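Excinuclease ABC, subunit A. (Deinococcus radiodurans, PDB 2VF7) probably recognises and binds damaged DNA in nucleotide excision repair, as an ATP-hydrolysing, zinc-binding UvrA protein of the ABC superfamily. Local coordinates at residues Tyr403-Pro408 and Leu434-His439; Ala37-Thr42 and Trp449-Gly454; Ala182-Ala187 and Arg259-His264. The protein carries 1 engineered substitution. All blocks are in the same frame, centred on the assembly; numbering follows the deposited sequence.

Contact 1: residues Tyr403-Pro408 and Leu434-His439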
ATOM      1  N   TYR A 403      -0.735  20.865   4.035  1.00 51.13           N
ATOM      2  CA  TYR A 403      -0.982  20.290   5.363  1.00 51.04           C
ATOM      3  C   TYR A 403      -2.393  20.600   5.818  1.00 50.93           C
ATOM      4  O   TYR A 403      -2.824  21.751   5.790  1.00 50.52           O
ATOM      5  CB  TYR A 403       0.029  20.818   6.374  1.00 51.44           C
ATOM      6  CG  TYR A 403       1.416  20.241   6.165  1.00 52.00           C
ATOM      7  CD1 TYR A 403       2.455  21.015   5.626  1.00 51.24           C
ATOM      8  CD2 TYR A 403       1.681  18.920   6.491  1.00 51.97           C
ATOM      9  CE1 TYR A 403       3.734  20.476   5.440  1.00 52.34           C
ATOM     10  CE2 TYR A 403       2.944  18.365   6.296  1.00 52.84           C
ATOM     11  CZ  TYR A 403       3.971  19.144   5.786  1.00 52.93           C
ATOM     12  OH  TYR A 403       5.218  18.563   5.624  1.00 53.05           O
ATOM     13  N   VAL A 404      -3.112  19.558   6.221  1.00 51.33           N
ATOM     14  CA  VAL A 404      -4.489  19.694   6.701  1.00 51.47           C
ATOM     15  C   VAL A 404      -4.554  19.441   8.225  1.00 51.95           C
ATOM     16  O   VAL A 404      -4.325  18.332   8.704  1.00 50.59           O
ATOM     17  CB  VAL A 404      -5.455  18.764   5.926  1.00 51.58           C
ATOM     18  CG1 VAL A 404      -6.871  19.259   6.074  1.00 50.47           C
ATOM     19  CG2 VAL A 404      -5.077  18.706   4.449  1.00 51.04           C
ATOM     20  N   LEU A 405      -4.822  20.505   8.975  1.00 53.11           N
ATOM     21  CA  LEU A 405      -4.800  20.449  10.433  1.00 54.40           C
ATOM     22  C   LEU A 405      -6.200  20.621  11.063  1.00 54.78           C
ATOM     23  O   LEU A 405      -7.055  21.345  10.538  1.00 54.37           O
ATOM     24  CB  LEU A 405      -3.801  21.474  10.997  1.00 54.42           C
ATOM     25  CG  LEU A 405      -2.301  21.401  10.646  1.00 54.91           C
ATOM     26  CD1 LEU A 405      -1.891  22.517   9.699  1.00 55.00           C
ATOM     27  CD2 LEU A 405      -1.471  21.555  11.901  1.00 56.29           C
ATOM     28  N   ASP A 406      -6.424  19.944  12.183  1.00 55.72           N
ATOM     29  CA  ASP A 406      -7.714  20.032  12.889  1.00 57.32           C
ATOM     30  C   ASP A 406      -7.545  20.486  14.336  1.00 57.55           C
ATOM     31  O   ASP A 406      -7.317  19.666  15.225  1.00 57.44           O
ATOM     32  CB  ASP A 406      -8.476  18.708  12.839  1.00 57.60           C
ATOM     33  CG  ASP A 406      -9.738  18.734  13.697  1.00 60.95           C
ATOM     34  OD1 ASP A 406      -9.720  18.101  14.771  0.80 62.16           O
ATOM     35  OD2 ASP A 406     -10.732  19.412  13.318  0.80 64.23           O
ATOM     36  N   GLU A 407      -7.647  21.799  14.545  1.00 57.98           N
ATOM     37  CA  GLU A 407      -7.451  22.428  15.849  1.00 58.32           C
ATOM     38  C   GLU A 407      -6.126  22.076  16.516  1.00 57.70           C
ATOM     39  O   GLU A 407      -6.085  21.276  17.443  1.00 58.35           O
ATOM     40  CB  GLU A 407      -8.628  22.144  16.777  1.00 58.64           C
ATOM     41  CG  GLU A 407      -9.811  23.033  16.513  1.00 61.01           C
ATOM     42  CD  GLU A 407     -10.906  22.847  17.541  1.00 64.99           C
ATOM     43  OE1 GLU A 407     -11.961  22.271  17.176  1.00 66.01           O
ATOM     44  OE2 GLU A 407     -10.705  23.264  18.711  1.00 66.50           O
ATOM     45  N   PRO A 408      -5.031  22.699  16.056  1.00 57.46           N
ATOM     46  CA  PRO A 408      -3.715  22.444  16.627  1.00 57.00           C
ATOM     47  C   PRO A 408      -3.494  23.203  17.935  1.00 57.42           C
ATOM     48  O   PRO A 408      -2.469  23.004  18.633  1.00 57.26           O
ATOM     49  CB  PRO A 408      -2.763  22.937  15.522  1.00 57.29           C
ATOM     50  CG  PRO A 408      -3.676  23.383  14.353  1.00 56.65           C
ATOM     51  CD  PRO A 408      -4.969  23.676  14.952  1.00 56.92           C
ATOM     52  N   LEU A 434      -1.310  25.550   4.042  1.00 54.20           N
ATOM     53  CA  LEU A 434      -1.899  25.068   5.281  1.00 53.51           C
ATOM     54  C   LEU A 434      -3.413  25.260   5.305  1.00 53.82           C
ATOM     55  O   LEU A 434      -3.908  26.376   5.174  1.00 53.45           O
ATOM     56  CB  LEU A 434      -1.236  25.768   6.479  1.00 53.47           C
ATOM     57  CG  LEU A 434       0.297  25.651   6.564  1.00 52.40           C
ATOM     58  CD1 LEU A 434       0.898  26.950   7.018  1.00 53.15           C
ATOM     59  CD2 LEU A 434       0.709  24.546   7.470  1.00 51.46           C
ATOM     60  N   PHE A 435      -4.145  24.156   5.438  1.00 53.88           N
ATOM     61  CA  PHE A 435      -5.595  24.219   5.614  1.00 53.79           C
ATOM     62  C   PHE A 435      -5.900  23.861   7.071  1.00 53.22           C
ATOM     63  O   PHE A 435      -5.667  22.731   7.496  1.00 53.25           O
ATOM     64  CB  PHE A 435      -6.351  23.277   4.651  1.00 53.60           C
ATOM     65  CG  PHE A 435      -6.254  23.654   3.173  1.00 55.71           C
ATOM     66  CD1 PHE A 435      -5.713  24.876   2.756  1.00 55.24           C
ATOM     67  CD2 PHE A 435      -6.730  22.764   2.193  1.00 55.38           C
ATOM     68  CE1 PHE A 435      -5.639  25.190   1.397  1.00 56.51           C
ATOM     69  CE2 PHE A 435      -6.652  23.075   0.832  1.00 54.77           C
ATOM     70  CZ  PHE A 435      -6.114  24.279   0.430  1.00 55.21           C
ATOM     71  N   VAL A 436      -6.435  24.817   7.819  1.00 52.69           N
ATOM     72  CA  VAL A 436      -6.576  24.677   9.261  1.00 52.04           C
ATOM     73  C   VAL A 436      -8.007  24.915   9.702  1.00 52.54           C
ATOM     74  O   VAL A 436      -8.500  26.019   9.569  1.00 52.34           O
ATOM     75  CB  VAL A 436      -5.673  25.681  10.000  1.00 52.01           C
ATOM     76  CG1 VAL A 436      -5.844  25.571  11.537  1.00 49.92           C
ATOM     77  CG2 VAL A 436      -4.219  25.474   9.583  1.00 51.54           C
ATOM     78  N   VAL A 437      -8.681  23.879  10.201  1.00 52.80           N
ATOM     79  CA  VAL A 437      -9.943  24.114  10.895  1.00 52.93           C
ATOM     80  C   VAL A 437      -9.686  24.436  12.350  1.00 53.32           C
ATOM     81  O   VAL A 437      -9.094  23.646  13.088  1.00 53.23           O
ATOM     82  CB  VAL A 437     -11.050  23.020  10.636  1.00 52.64           C
ATOM     83  CG1 VAL A 437     -10.511  21.840   9.871  1.00 52.27           C
ATOM     84  CG2 VAL A 437     -11.776  22.620  11.905  1.00 51.77           C
ATOM     85  N   GLU A 438     -10.131  25.623  12.734  1.00 54.08           N
ATOM     86  CA  GLU A 438      -9.816  26.215  14.017  1.00 55.36           C
ATOM     87  C   GLU A 438     -11.010  26.985  14.586  1.00 55.68           C
ATOM     88  O   GLU A 438     -11.839  27.534  13.840  1.00 55.87           O
ATOM     89  CB  GLU A 438      -8.595  27.145  13.874  1.00 55.27           C
ATOM     90  CG  GLU A 438      -8.016  27.657  15.177  1.00 57.18           C
ATOM     91  CD  GLU A 438      -7.623  26.548  16.150  1.00 59.58           C
ATOM     92  OE1 GLU A 438      -6.498  26.011  16.012  1.00 61.39           O
ATOM     93  OE2 GLU A 438      -8.420  26.227  17.072  1.00 59.97           O
ATOM     94  N   HIS A 439     -11.084  27.011  15.916  1.00 56.06           N
ATOM     95  CA  HIS A 439     -12.037  27.851  16.646  1.00 56.26           C
ATOM     96  C   HIS A 439     -11.370  29.003  17.393  1.00 56.74           C
ATOM     97  O   HIS A 439     -12.016  30.003  17.695  1.00 56.59           O
ATOM     98  CB  HIS A 439     -12.859  26.998  17.606  1.00 55.74           C
ATOM     99  CG  HIS A 439     -13.817  26.097  16.907  1.00 54.90           C
ATOM    100  ND1 HIS A 439     -13.643  24.733  16.847  1.00 55.28           N
ATOM    101  CD2 HIS A 439     -14.943  26.368  16.205  1.00 53.75           C
ATOM    102  CE1 HIS A 439     -14.639  24.197  16.163  1.00 55.76           C
ATOM    103  NE2 HIS A 439     -15.435  25.169  15.751  1.00 54.70           N
TER
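L405 sits between F435 and V437 in a parallel strand pair: its N donates to F435 O at 2.8 Å, and its O accepts from V437 N at 3.0 Å. F435 N to Y403 O and E407 N to V437 O carry the ladder on in both directions. Strands 402-406 and 433-437 form a beta-alpha-beta unit whose connecting helix is 417-428. The run from Y403 to P408 fits the Walker B strand of ABC ATPases, and H439 probably corresponds to their H-loop histidine.

On the face bearing L405, L434 and V436, aliphatic chains suit a buried site; helix 417-428 packs here, L427 against Y403 and L434, L420 against P408. L405 CD1 reaches V436 CG2 at 3.8 Å and L434 CD2 at 4.0 Å; the two leucines run side by side, whereas V436 slants across. The rigid ring of P408 extends this packing, its CD 4.0 Å from V436 CG1. The other face, with V404, F435 and V437, meets F54 and L57 of helix 49-69.

Where the strands end, polar groups take over. E438 has CG anti to its backbone N (chi1 -171°) and then bends, bringing OE2 back to accept from H439 N at 3.0 Å; D440 N also binds OE2, and S409 OG holds OE1. H439 NE2 has a weak bond to the ADP-binding K49. The extended chain of E407 spans the gap to H439, whose ND1 donates weakly to E407 OE1 at 3.0 Å; OE1 lies at the ring edge, in its plane, and the carboxylate plane is turned 85° from the imidazole.

Contact 2: residues Ala37-Thr42 and Trp449-Gly454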
ATOM      1  N   ALA A  37      -0.443  29.697   1.636  1.00 53.52           N
ATOM      2  CA  ALA A  37      -0.944  30.589   2.664  1.00 53.04           C
ATOM      3  C   ALA A  37      -1.515  29.783   3.829  1.00 52.82           C
ATOM      4  O   ALA A  37      -1.790  28.587   3.670  1.00 53.53           O
ATOM      5  CB  ALA A  37      -1.993  31.534   2.074  1.00 52.72           C
ATOM      6  N   LEU A  38      -1.640  30.433   4.993  1.00 52.11           N
ATOM      7  CA  LEU A  38      -2.386  29.916   6.124  1.00 51.69           C
ATOM      8  C   LEU A  38      -3.879  30.184   5.938  1.00 51.68           C
ATOM      9  O   LEU A  38      -4.328  31.310   6.139  1.00 51.15           O
ATOM     10  CB  LEU A  38      -1.897  30.553   7.438  1.00 52.43           C
ATOM     11  CG  LEU A  38      -2.663  30.234   8.738  1.00 51.45           C
ATOM     12  CD1 LEU A  38      -2.584  28.729   9.098  1.00 52.57           C
ATOM     13  CD2 LEU A  38      -2.209  31.100   9.895  1.00 50.62           C
ATOM     14  N   VAL A  39      -4.625  29.144   5.558  1.00 51.31           N
ATOM     15  CA  VAL A  39      -6.072  29.239   5.356  1.00 51.86           C
ATOM     16  C   VAL A  39      -6.783  28.569   6.525  1.00 52.38           C
ATOM     17  O   VAL A  39      -6.521  27.403   6.831  1.00 52.72           O
ATOM     18  CB  VAL A  39      -6.550  28.583   4.019  1.00 51.45           C
ATOM     19  CG1 VAL A  39      -8.040  28.830   3.800  1.00 52.00           C
ATOM     20  CG2 VAL A  39      -5.788  29.119   2.845  1.00 51.77           C
ATOM     21  N   VAL A  40      -7.673  29.309   7.178  1.00 52.75           N
ATOM     22  CA  VAL A  40      -8.422  28.791   8.328  1.00 52.88           C
ATOM     23  C   VAL A  40      -9.887  28.605   7.946  1.00 52.85           C
ATOM     24  O   VAL A  40     -10.485  29.483   7.355  1.00 52.96           O
ATOM     25  CB  VAL A  40      -8.250  29.711   9.585  1.00 53.40           C
ATOM     26  CG1 VAL A  40      -9.069  29.218  10.746  1.00 53.38           C
ATOM     27  CG2 VAL A  40      -6.792  29.757  10.011  1.00 52.68           C
ATOM     28  N   PHE A  41     -10.435  27.435   8.250  1.00 53.41           N
ATOM     29  CA  PHE A  41     -11.829  27.113   7.987  1.00 54.00           C
ATOM     30  C   PHE A  41     -12.601  27.265   9.286  1.00 54.26           C
ATOM     31  O   PHE A  41     -12.245  26.646  10.293  1.00 54.74           O
ATOM     32  CB  PHE A  41     -11.952  25.685   7.423  1.00 53.91           C
ATOM     33  CG  PHE A  41     -11.293  25.508   6.058  1.00 53.99           C
ATOM     34  CD1 PHE A  41     -12.055  25.502   4.903  1.00 53.81           C
ATOM     35  CD2 PHE A  41      -9.903  25.376   5.940  1.00 54.97           C
ATOM     36  CE1 PHE A  41     -11.449  25.350   3.636  1.00 54.86           C
ATOM     37  CE2 PHE A  41      -9.286  25.248   4.687  1.00 54.96           C
ATOM     38  CZ  PHE A  41     -10.072  25.218   3.533  1.00 55.18           C
ATOM     39  N   THR A  42     -13.637  28.107   9.273  1.00 54.17           N
ATOM     40  CA  THR A  42     -14.334  28.482  10.517  1.00 53.89           C
ATOM     41  C   THR A  42     -15.867  28.415  10.463  1.00 53.66           C
ATOM     42  O   THR A  42     -16.458  28.254   9.396  1.00 53.73           O
ATOM     43  CB  THR A  42     -13.879  29.866  11.047  1.00 53.79           C
ATOM     44  OG1 THR A  42     -14.514  30.907  10.301  1.00 53.08           O
ATOM     45  CG2 THR A  42     -12.368  30.016  10.950  1.00 53.78           C
ATOM     46  N   TRP A 449      -6.041  33.971   4.961  1.00 52.58           N
ATOM     47  CA  TRP A 449      -7.342  33.838   4.318  1.00 51.77           C
ATOM     48  C   TRP A 449      -8.251  33.024   5.250  1.00 52.24           C
ATOM     49  O   TRP A 449      -7.770  32.217   6.065  1.00 51.70           O
ATOM     50  CB  TRP A 449      -7.141  33.105   2.990  1.00 50.59           C
ATOM     51  CG  TRP A 449      -8.302  33.017   2.015  1.00 48.73           C
ATOM     52  CD1 TRP A 449      -9.226  32.019   1.940  1.00 48.70           C
ATOM     53  CD2 TRP A 449      -8.583  33.901   0.914  1.00 47.20           C
ATOM     54  NE1 TRP A 449     -10.090  32.243   0.898  1.00 47.78           N
ATOM     55  CE2 TRP A 449      -9.710  33.386   0.243  1.00 46.84           C
ATOM     56  CE3 TRP A 449      -8.003  35.087   0.446  1.00 47.05           C
ATOM     57  CZ2 TRP A 449     -10.279  34.016  -0.859  1.00 47.20           C
ATOM     58  CZ3 TRP A 449      -8.571  35.718  -0.649  1.00 48.52           C
ATOM     59  CH2 TRP A 449      -9.705  35.182  -1.287  1.00 48.60           C
ATOM     60  N   LEU A 450      -9.561  33.238   5.143  1.00 52.70           N
ATOM     61  CA  LEU A 450     -10.485  32.423   5.913  1.00 53.23           C
ATOM     62  C   LEU A 450     -11.757  32.039   5.178  1.00 53.21           C
ATOM     63  O   LEU A 450     -12.292  32.810   4.407  1.00 53.36           O
ATOM     64  CB  LEU A 450     -10.758  33.061   7.285  1.00 53.30           C
ATOM     65  CG  LEU A 450     -11.991  33.874   7.608  1.00 54.00           C
ATOM     66  CD1 LEU A 450     -13.225  32.978   7.752  1.00 55.73           C
ATOM     67  CD2 LEU A 450     -11.716  34.616   8.903  1.00 53.38           C
ATOM     68  N   VAL A 451     -12.216  30.818   5.415  1.00 53.78           N
ATOM     69  CA  VAL A 451     -13.467  30.311   4.852  1.00 53.75           C
ATOM     70  C   VAL A 451     -14.487  30.051   5.973  1.00 54.14           C
ATOM     71  O   VAL A 451     -14.321  29.109   6.761  1.00 53.60           O
ATOM     72  CB  VAL A 451     -13.239  29.005   4.068  1.00 53.62           C
ATOM     73  CG1 VAL A 451     -14.469  28.651   3.261  1.00 52.63           C
ATOM     74  CG2 VAL A 451     -11.985  29.103   3.164  1.00 53.24           C
ATOM     75  N   ASP A 452     -15.530  30.885   6.036  1.00 54.39           N
ATOM     76  CA  ASP A 452     -16.574  30.747   7.066  1.00 54.73           C
ATOM     77  C   ASP A 452     -17.777  30.007   6.505  1.00 54.91           C
ATOM     78  O   ASP A 452     -18.391  30.433   5.517  1.00 54.86           O
ATOM     79  CB  ASP A 452     -16.993  32.110   7.658  1.00 54.42           C
ATOM     80  CG  ASP A 452     -17.632  31.982   9.047  1.00 54.61           C
ATOM     81  OD1 ASP A 452     -18.763  32.499   9.248  1.00 53.54           O
ATOM     82  OD2 ASP A 452     -17.002  31.376   9.952  1.00 52.91           O
ATOM     83  N   VAL A 453     -18.102  28.900   7.163  1.00 55.21           N
ATOM     84  CA  VAL A 453     -19.081  27.938   6.673  1.00 55.45           C
ATOM     85  C   VAL A 453     -20.410  27.985   7.472  1.00 55.89           C
ATOM     86  O   VAL A 453     -20.414  28.042   8.706  1.00 55.16           O
ATOM     87  CB  VAL A 453     -18.488  26.489   6.669  1.00 54.98           C
ATOM     88  CG1 VAL A 453     -19.526  25.477   6.299  1.00 54.96           C
ATOM     89  CG2 VAL A 453     -17.319  26.373   5.702  1.00 55.43           C
ATOM     90  N   GLY A 454     -21.512  27.993   6.719  1.00 56.77           N
ATOM     91  CA  GLY A 454     -22.874  27.748   7.185  1.00 57.37           C
ATOM     92  C   GLY A 454     -23.387  28.829   8.088  1.00 58.45           C
ATOM     93  O   GLY A 454     -22.607  29.414   8.866  1.00 59.94           O
TER
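T42 and D452 join the two strands through their side chains as well as their backbones. T42 OG1 donates to D452 OD2 at 2.6 Å, meeting the carboxylate on its anti side, 18° out of plane. With chi1 at 78°, the hydroxyl lies between the backbone N and the carbonyl carbon of T42, which turns it to the aspartate of the next strand, on the same face. D452 OD2 is shared with T481 OG1, and OD1 is taken by S479 OG, so both oxygens of this buried carboxylate have hydroxyl partners. A small beta-branched threonine suits the spot: it extends comfortably in a strand and still offers a hydroxyl.

The backbone bonds form a parallel ladder. V40 N donates to W449 O at 3.1 Å and V451 N to V40 O at 2.9 Å; T42 N to V451 O and V453 N to T42 O continue it, while W449 N to L38 O, at 3.4 Å, is weak. Strand 38-42 leads straight into the P-loop (Walker A) that holds ADP through G46, G48 and K49, and strand 449-453 lies beside strand 38-42 in the nucleotide-binding sheet. V453 O has a weak bond to S47 OG of that loop.

Apolar packing fills the face bearing V39, F41, W449 and V451. The F41 and V451 side chains run alongside each other, and V451 CG2 makes an off-centre CH-pi contact, 4.3 Å from the centroid of the F41 ring. V39 CG1 lies 4.0 Å from V451 CG2 and touches the indole edge of W449 at CD1, 3.9 Å away. The rest of the indole leads off toward V33 and P34 of strand 29-34, and its NE1 donates to S467 OG. On the opposite face, with V40, T42 and L450, L450 CD1 comes within 3.5 Å of T42 OG1, and I444 of helix 441-444 touches all three residues.

Contact 3: residues Ala182-Ala187 and Arg259-His264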
ATOM      1  N   ALA A 182      -9.062 -24.720  30.507  1.00 51.35           N
ATOM      2  CA  ALA A 182      -9.672 -23.433  30.187  1.00 52.21           C
ATOM      3  C   ALA A 182      -8.846 -22.577  29.233  1.00 52.97           C
ATOM      4  O   ALA A 182      -9.399 -21.732  28.498  1.00 53.19           O
ATOM      5  CB  ALA A 182      -9.962 -22.664  31.469  1.00 52.05           C
ATOM      6  N   ALA A 183      -7.536 -22.801  29.249  1.00 53.24           N
ATOM      7  CA  ALA A 183      -6.600 -22.107  28.360  1.00 53.45           C
ATOM      8  C   ALA A 183      -6.819 -22.440  26.868  1.00 53.79           C
ATOM      9  O   ALA A 183      -6.309 -21.750  25.972  1.00 54.17           O
ATOM     10  CB  ALA A 183      -5.184 -22.434  28.778  1.00 52.79           C
ATOM     11  N   TRP A 184      -7.565 -23.501  26.589  1.00 53.42           N
ATOM     12  CA  TRP A 184      -7.940 -23.779  25.200  1.00 52.84           C
ATOM     13  C   TRP A 184      -9.023 -22.798  24.695  1.00 53.52           C
ATOM     14  O   TRP A 184      -9.757 -22.217  25.497  1.00 53.36           O
ATOM     15  CB  TRP A 184      -8.367 -25.241  25.035  1.00 51.58           C
ATOM     16  CG  TRP A 184      -7.248 -26.116  24.620  1.00 51.21           C
ATOM     17  CD1 TRP A 184      -6.092 -25.730  23.979  1.00 50.29           C
ATOM     18  CD2 TRP A 184      -7.166 -27.538  24.765  1.00 51.24           C
ATOM     19  NE1 TRP A 184      -5.301 -26.817  23.735  1.00 50.53           N
ATOM     20  CE2 TRP A 184      -5.923 -27.941  24.219  1.00 51.17           C
ATOM     21  CE3 TRP A 184      -8.013 -28.516  25.314  1.00 50.82           C
ATOM     22  CZ2 TRP A 184      -5.509 -29.278  24.204  1.00 51.20           C
ATOM     23  CZ3 TRP A 184      -7.605 -29.840  25.294  1.00 50.17           C
ATOM     24  CH2 TRP A 184      -6.359 -30.209  24.750  1.00 51.25           C
ATOM     25  N   PRO A 185      -9.132 -22.616  23.368  1.00 54.21           N
ATOM     26  CA  PRO A 185     -10.031 -21.591  22.843  1.00 54.87           C
ATOM     27  C   PRO A 185     -11.483 -21.806  23.227  1.00 55.88           C
ATOM     28  O   PRO A 185     -11.892 -22.927  23.527  1.00 56.57           O
ATOM     29  CB  PRO A 185      -9.873 -21.722  21.324  1.00 54.49           C
ATOM     30  CG  PRO A 185      -8.606 -22.437  21.121  1.00 54.21           C
ATOM     31  CD  PRO A 185      -8.439 -23.340  22.281  1.00 54.58           C
ATOM     32  N   GLN A 186     -12.254 -20.727  23.224  1.00 56.56           N
ATOM     33  CA  GLN A 186     -13.685 -20.811  23.464  1.00 56.85           C
ATOM     34  C   GLN A 186     -14.328 -21.397  22.226  1.00 56.64           C
ATOM     35  O   GLN A 186     -13.661 -21.578  21.198  1.00 57.13           O
ATOM     36  CB  GLN A 186     -14.271 -19.434  23.780  1.00 57.05           C
ATOM     37  CG  GLN A 186     -13.767 -18.826  25.108  1.00 57.84           C
ATOM     38  CD  GLN A 186     -14.275 -17.412  25.340  1.00 58.46           C
ATOM     39  OE1 GLN A 186     -14.038 -16.505  24.530  1.00 60.36           O
ATOM     40  NE2 GLN A 186     -14.963 -17.209  26.461  1.00 59.50           N
ATOM     41  N   ALA A 187     -15.619 -21.702  22.339  1.00 55.66           N
ATOM     42  CA  ALA A 187     -16.397 -22.339  21.279  1.00 54.73           C
ATOM     43  C   ALA A 187     -15.622 -23.456  20.583  1.00 53.62           C
ATOM     44  O   ALA A 187     -14.914 -24.204  21.243  1.00 54.12           O
ATOM     45  CB  ALA A 187     -16.956 -21.304  20.291  1.00 54.12           C
ATOM     46  N   ARG A 259      -0.078 -25.110  26.270  1.00 50.78           N
ATOM     47  CA  ARG A 259       1.011 -24.146  26.192  1.00 51.14           C
ATOM     48  C   ARG A 259       1.180 -23.552  24.787  1.00 51.06           C
ATOM     49  O   ARG A 259       1.198 -22.343  24.635  1.00 51.63           O
ATOM     50  CB  ARG A 259       2.305 -24.782  26.683  1.00 50.90           C
ATOM     51  CG  ARG A 259       3.512 -23.877  26.592  1.00 52.29           C
ATOM     52  CD  ARG A 259       4.772 -24.712  26.519  1.00 54.83           C
ATOM     53  NE  ARG A 259       5.497 -24.690  27.778  1.00 57.23           N
ATOM     54  CZ  ARG A 259       6.534 -25.474  28.076  1.00 59.22           C
ATOM     55  NH1 ARG A 259       6.974 -26.383  27.200  1.00 59.09           N
ATOM     56  NH2 ARG A 259       7.137 -25.352  29.266  1.00 58.20           N
ATOM     57  N   ARG A 260       1.293 -24.408  23.773  1.00 51.41           N
ATOM     58  CA  ARG A 260       1.419 -23.994  22.379  1.00 51.45           C
ATOM     59  C   ARG A 260       0.350 -22.962  21.981  1.00 52.36           C
ATOM     60  O   ARG A 260       0.659 -21.889  21.431  1.00 52.70           O
ATOM     61  CB  ARG A 260       1.327 -25.231  21.491  1.00 51.47           C
ATOM     62  CG  ARG A 260       1.374 -24.980  19.982  1.00 51.45           C
ATOM     63  CD  ARG A 260       2.103 -26.114  19.289  1.00 48.74           C
ATOM     64  NE  ARG A 260       3.161 -25.504  18.502  1.00 50.50           N
ATOM     65  CZ  ARG A 260       4.331 -26.052  18.207  1.00 48.16           C
ATOM     66  NH1 ARG A 260       4.664 -27.266  18.620  1.00 46.14           N
ATOM     67  NH2 ARG A 260       5.175 -25.352  17.479  1.00 51.80           N
ATOM     68  N   HIS A 261      -0.907 -23.279  22.268  1.00 52.40           N
ATOM     69  CA  HIS A 261      -1.998 -22.376  21.958  1.00 52.56           C
ATOM     70  C   HIS A 261      -1.890 -21.047  22.666  1.00 52.62           C
ATOM     71  O   HIS A 261      -2.182 -20.014  22.077  1.00 52.50           O
ATOM     72  CB  HIS A 261      -3.352 -22.977  22.323  1.00 52.57           C
ATOM     73  CG  HIS A 261      -4.472 -22.004  22.140  1.00 53.97           C
ATOM     74  ND1 HIS A 261      -4.992 -21.266  23.182  1.00 53.87           N
ATOM     75  CD2 HIS A 261      -5.105 -21.578  21.016  1.00 53.89           C
ATOM     76  CE1 HIS A 261      -5.920 -20.452  22.711  1.00 54.89           C
ATOM     77  NE2 HIS A 261      -6.011 -20.624  21.403  1.00 54.29           N
ATOM     78  N   VAL A 262      -1.539 -21.073  23.949  1.00 53.00           N
ATOM     79  CA  VAL A 262      -1.535 -19.852  24.752  1.00 53.49           C
ATOM     80  C   VAL A 262      -0.449 -18.896  24.258  1.00 53.92           C
ATOM     81  O   VAL A 262      -0.694 -17.704  24.107  1.00 54.05           O
ATOM     82  CB  VAL A 262      -1.385 -20.140  26.294  1.00 53.69           C
ATOM     83  CG1 VAL A 262      -1.004 -18.881  27.061  1.00 53.43           C
ATOM     84  CG2 VAL A 262      -2.655 -20.741  26.874  1.00 51.94           C
ATOM     85  N   LEU A 263       0.737 -19.429  24.008  1.00 54.60           N
ATOM     86  CA  LEU A 263       1.883 -18.605  23.639  1.00 55.96           C
ATOM     87  C   LEU A 263       1.838 -18.156  22.167  1.00 57.03           C
ATOM     88  O   LEU A 263       2.300 -17.059  21.841  1.00 57.59           O
ATOM     89  CB  LEU A 263       3.202 -19.328  23.944  1.00 55.51           C
ATOM     90  CG  LEU A 263       3.564 -19.798  25.362  1.00 55.83           C
ATOM     91  CD1 LEU A 263       5.006 -20.267  25.360  1.00 55.28           C
ATOM     92  CD2 LEU A 263       3.368 -18.724  26.437  1.00 54.91           C
ATOM     93  N   HIS A 264       1.306 -18.999  21.287  1.00 57.96           N
ATOM     94  CA  HIS A 264       1.117 -18.607  19.895  1.00 59.65           C
ATOM     95  C   HIS A 264       0.045 -17.530  19.820  1.00 60.26           C
ATOM     96  O   HIS A 264       0.180 -16.575  19.065  1.00 60.45           O
ATOM     97  CB  HIS A 264       0.727 -19.798  18.998  1.00 59.91           C
ATOM     98  CG  HIS A 264       0.664 -19.462  17.531  1.00 61.04           C
ATOM     99  ND1 HIS A 264      -0.332 -18.675  16.983  1.00 62.22           N
ATOM    100  CD2 HIS A 264       1.476 -19.810  16.502  1.00 61.60           C
ATOM    101  CE1 HIS A 264      -0.124 -18.548  15.682  1.00 62.85           C
ATOM    102  NE2 HIS A 264       0.964 -19.231  15.365  1.00 62.65           N
TER
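P185 lies over one face of the H261 imidazole in a CH-pi contact, its CD 3.8 Å from the ring centroid and only 12° off the normal. The two side chains slide past each other in opposite directions, which brings CG of the proline close to NE2 of the histidine, at 3.2 Å. Proline suits this place because its compact ring carries C-H groups, polarised at CD by the adjoining N, that can lie against an aromatic face. With chi1 at 174° the imidazole reaches out from the helix to the loop.

The polar link is slight: H261 ND1 donates to A183 O at 3.1 Å, a weak bond bent to 123°. It ties helix 258-268 to the loop leading into helix 187-199, both within the UvrA DNA-binding domain.

Apolar contacts complete the join. A183 CB meets V262 CG2 at 3.6 Å, where the small methyl allows close approach, and M168 of helix 165-168 touches both residues. The CB of W184 points away from the helix, and its indole meets H261 at the edge, CD1 4.2 Å from H261 CB; the ring packs on I219 and L197, and its NE1 donates to S256 O.

In the fold
Contacts 1 and 2 are buried parts of one sheet, with strands 433-437 and 38-42 as neighbours: V436 N lies 2.8 Å from V39 O, and V436 O 2.7 Å from F41 N, both probable hydrogen bonds. Along the chain, contact 1 is nested inside the loop that contact 2 closes. Each combines a parallel ladder with apolar faces, aliphatic and aromatic, and ends in polar side chains near the ADP site. Contact 3, also nested in that loop, lies on the opposite side of the chain's centre, its centre about 47 Å from that of contact 1. Largely buried too, but smaller and partly exposed at P185 and H261, it joins loop to helix through proline-histidine packing and one weak bond.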